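D,D-dipeptidase/D,D-carboxypeptidase (Enterococcus faecalis, PDB 4MUQ) acts as a zinc-dependent D,D-peptidase of vancomycin resistance, probably hydrolysing D-Ala-D-Ala dipeptides and the D-Ala termini of cell-wall precursors. Local coordinates at residues Ala113-Leu118 and Glu165-Arg170. Numbering follows the deposited sequence.
With ZN (zinc ion), chain B; LY0 ((2R)-3-[(R)-[(1R)-1-aminoethyl](hydroxy)phosphoryl]-2-methylpropanoic acid), chain C; 2D8 ((2R)-3-[(R)-[(1S)-1-aminoethyl](hydroxy)phosphoryl]-2-methylpropanoic acid), chain D.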
loop_
_atom_site.group_PDB
_atom_site.type_symbol
_atom_site.label_atom_id
_atom_site.label_comp_id
_atom_site.label_asym_id
_atom_site.label_seq_id
_atom_site.Cartn_x
_atom_site.Cartn_y
_atom_site.Cartn_z
ATOM N N ALA A 113 0.181 -2.665 -4.866
ATOM C CA ALA A 113 1.216 -1.768 -5.379
ATOM C C ALA A 113 1.180 -1.682 -6.881
ATOM O O ALA A 113 0.916 -2.656 -7.570
ATOM C CB ALA A 113 2.593 -2.224 -4.915
ATOM N N ILE A 114 1.477 -0.492 -7.378
ATOM C CA ILE A 114 1.518 -0.272 -8.809
ATOM C C ILE A 114 2.697 0.621 -9.168
ATOM O O ILE A 114 2.996 1.592 -8.476
ATOM C CB ILE A 114 0.173 0.295 -9.322
ATOM C CG1 ILE A 114 0.168 0.329 -10.850
ATOM C CG2 ILE A 114 -0.134 1.661 -8.716
ATOM C CD1 ILE A 114 -1.167 -0.007 -11.470
ATOM N N ASP A 115 3.365 0.264 -10.267
ATOM C CA ASP A 115 4.379 1.113 -10.877
ATOM C C ASP A 115 3.721 1.841 -12.033
ATOM O O ASP A 115 3.088 1.211 -12.888
ATOM C CB ASP A 115 5.571 0.270 -11.358
ATOM C CG ASP A 115 6.320 -0.402 -10.210
ATOM O OD1 ASP A 115 6.239 0.091 -9.098
ATOM O OD2 ASP A 115 6.982 -1.449 -10.359
ATOM N N LEU A 116 3.878 3.162 -12.065
ATOM C CA LEU A 116 3.292 3.998 -13.099
ATOM C C LEU A 116 4.379 4.683 -13.928
ATOM O O LEU A 116 5.484 4.942 -13.434
ATOM C CB LEU A 116 2.412 5.076 -12.465
ATOM C CG LEU A 116 1.267 4.550 -11.602
ATOM C CD1 LEU A 116 0.582 5.706 -10.903
ATOM C CD2 LEU A 116 0.265 3.781 -12.452
ATOM N N GLY A 117 4.068 4.983 -15.180
ATOM C CA GLY A 117 5.018 5.680 -16.023
ATOM C C GLY A 117 4.357 6.626 -16.989
ATOM O O GLY A 117 3.163 6.508 -17.296
ATOM N N LEU A 118 5.144 7.593 -17.457
ATOM C CA LEU A 118 4.751 8.465 -18.553
ATOM C C LEU A 118 4.467 7.630 -19.792
ATOM O O LEU A 118 5.211 6.695 -20.100
ATOM C CB LEU A 118 5.877 9.449 -18.862
ATOM C CG LEU A 118 5.748 10.847 -18.273
ATOM C CD1 LEU A 118 6.943 11.705 -18.645
ATOM C CD2 LEU A 118 4.469 11.493 -18.766
ATOM N N GLU A 165 12.351 5.665 -5.458
ATOM C CA GLU A 165 11.624 5.255 -6.668
ATOM C C GLU A 165 10.472 6.217 -6.942
ATOM O O GLU A 165 9.454 6.183 -6.271
ATOM C CB GLU A 165 11.110 3.821 -6.545
ATOM C CG GLU A 165 12.214 2.792 -6.370
ATOM C CD GLU A 165 11.738 1.398 -6.658
ATOM O OE1 GLU A 165 10.513 1.170 -6.524
ATOM O OE2 GLU A 165 12.589 0.572 -7.022
ATOM N N PRO A 166 10.630 7.092 -7.931
ATOM C CA PRO A 166 9.541 8.020 -8.258
ATOM C C PRO A 166 8.226 7.340 -8.662
ATOM O O PRO A 166 7.163 7.956 -8.530
ATOM C CB PRO A 166 10.117 8.809 -9.433
ATOM C CG PRO A 166 11.612 8.858 -9.138
ATOM C CD PRO A 166 11.902 7.478 -8.567
ATOM N N TRP A 167 8.302 6.089 -9.118
ATOM C CA TRP A 167 7.206 5.459 -9.869
ATOM C C TRP A 167 6.321 4.487 -9.101
ATOM O O TRP A 167 5.298 4.072 -9.636
ATOM C CB TRP A 167 7.782 4.684 -11.058
ATOM C CG TRP A 167 8.764 3.631 -10.605
ATOM C CD1 TRP A 167 8.476 2.379 -10.127
ATOM C CD2 TRP A 167 10.194 3.756 -10.560
ATOM N NE1 TRP A 167 9.637 1.725 -9.789
ATOM C CE2 TRP A 167 10.705 2.544 -10.050
ATOM C CE3 TRP A 167 11.088 4.779 -10.896
ATOM C CZ2 TRP A 167 12.073 2.329 -9.864
ATOM C CZ3 TRP A 167 12.453 4.561 -10.718
ATOM C CH2 TRP A 167 12.926 3.348 -10.190
ATOM N N HIS A 168 6.727 4.085 -7.896
ATOM C CA HIS A 168 6.073 2.992 -7.172
ATOM C C HIS A 168 5.113 3.506 -6.105
ATOM O O HIS A 168 5.518 4.199 -5.160
ATOM C CB HIS A 168 7.142 2.059 -6.576
ATOM C CG HIS A 168 6.591 0.922 -5.772
ATOM N ND1 HIS A 168 6.742 -0.401 -6.146
ATOM C CD2 HIS A 168 5.947 0.908 -4.583
ATOM C CE1 HIS A 168 6.188 -1.175 -5.226
ATOM N NE2 HIS A 168 5.709 -0.404 -4.265
ATOM N N PHE A 169 3.838 3.151 -6.256
ATOM C CA PHE A 169 2.802 3.632 -5.338
ATOM C C PHE A 169 2.132 2.472 -4.639
ATOM O O PHE A 169 1.889 1.426 -5.233
ATOM C CB PHE A 169 1.782 4.497 -6.095
ATOM C CG PHE A 169 2.348 5.809 -6.519
ATOM C CD1 PHE A 169 2.171 6.934 -5.726
ATOM C CD2 PHE A 169 3.132 5.907 -7.655
ATOM C CE1 PHE A 169 2.724 8.160 -6.080
ATOM C CE2 PHE A 169 3.699 7.123 -8.014
ATOM C CZ PHE A 169 3.490 8.254 -7.218
ATOM N N ARG A 170 1.844 2.669 -3.359
ATOM C CA ARG A 170 1.254 1.631 -2.520
ATOM C C ARG A 170 -0.096 2.090 -1.989
ATOM O O ARG A 170 -0.211 3.206 -1.462
ATOM C CB ARG A 170 2.209 1.325 -1.356
ATOM C CG ARG A 170 1.590 0.578 -0.166
ATOM C CD ARG A 170 1.124 -0.827 -0.496
ATOM N NE ARG A 170 0.350 -1.333 0.638
ATOM C CZ ARG A 170 0.866 -1.995 1.667
ATOM N NH1 ARG A 170 2.157 -2.294 1.703
ATOM N NH2 ARG A 170 0.072 -2.370 2.671
HETATM ZN ZN ZN B . 7.095 -1.287 -7.991
HETATM P P LY0 C . 9.836 -2.083 -8.194
HETATM C C1 LY0 C . 11.238 -3.700 -9.720
HETATM N N1 LY0 C . 11.983 -1.484 -9.652
HETATM C C2 LY0 C . 10.802 -2.248 -9.725
HETATM C C4 LY0 C . 10.861 -2.488 -6.751
HETATM C C5 LY0 C . 10.084 -2.925 -5.547
HETATM C C6 LY0 C . 9.696 -4.389 -5.682
HETATM C C7 LY0 C . 10.933 -2.671 -4.313
HETATM O O31 LY0 C . 8.665 -3.092 -8.237
HETATM O O32 LY0 C . 9.188 -0.662 -8.133
HETATM O O61 LY0 C . 8.642 -4.729 -5.172
HETATM O O62 LY0 C . 10.452 -5.158 -6.252
HETATM C C4 2D8 D . 10.858 -2.484 -6.742
HETATM C C5 2D8 D . 10.082 -2.925 -5.542
HETATM C C6 2D8 D . 9.695 -4.390 -5.682
HETATM C C7 2D8 D . 10.933 -2.671 -4.311
HETATM N N1 2D8 D . 10.187 -1.742 -10.787
HETATM P P 2D8 D . 9.838 -2.080 -8.187
HETATM C C1 2D8 D . 11.246 -3.672 -9.740
HETATM C C2 2D8 D . 10.892 -2.200 -9.660
HETATM O O31 2D8 D . 8.678 -3.100 -8.249
HETATM O O32 2D8 D . 9.187 -0.660 -8.135
HETATM O O61 2D8 D . 8.641 -4.730 -5.171
HETATM O O62 2D8 D . 10.452 -5.158 -6.252
#
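With CG of Asp115 turned anti to its own carbonyl carbon (chi1 -65°) and the imidazole of His168 swung anti to the backbone nitrogen (chi1 178°), carboxylate and ring converge on one zinc ion from neighbouring strands. His168 ND1 binds the metal at 2.1 Å. Asp115 chelates unevenly, its OD1 lying 2.0 Å from the zinc and its OD2 2.4 Å. The carboxylate and imidazole planes are inclined by 54°, and the short approach of OD1 to ND1 reflects their shared metal. His108 supplies the third protein ligand, while Glu107 accepts a hydrogen bond from His168 NE2 and so helps fix the rotation of the ring.

Strands 113-118 and 168-170 run antiparallel as the two central strands of the four-stranded sheet of this Hedgehog/DD-peptidase fold. Ile114 and Phe169 form the hydrogen-bonded pair, with Ile114 N to Phe169 O at 2.9 Å and Phe169 N to Ile114 O at 2.8 Å. The neighbouring pair, Asp115 and His168, is non-hydrogen-bonded, and its side chains share the metal-binding face. Trp167 O extends the pairing by accepting Leu116 N at 3.0 Å. On the face that carries Ile114 and Phe169, Leu116 CD1 touches Phe169 CD2, the two side chains crossing at about a right angle and packing against helix 134-142.

The Trp167 indole lies beside Asp115, nearly perpendicular to its carboxylate, with OD1 at the ring edge near CD1. Trp167 NE1 donates at 2.9 Å to phosphinate oxygen O32, common to the two superposed diastereomers of the D-Ala-D-Ala phosphinate analogue, an oxygen that also ligates the zinc. Glu165 packs its CB over one indole face and brings OE1 to 2.8 Å from that same O32.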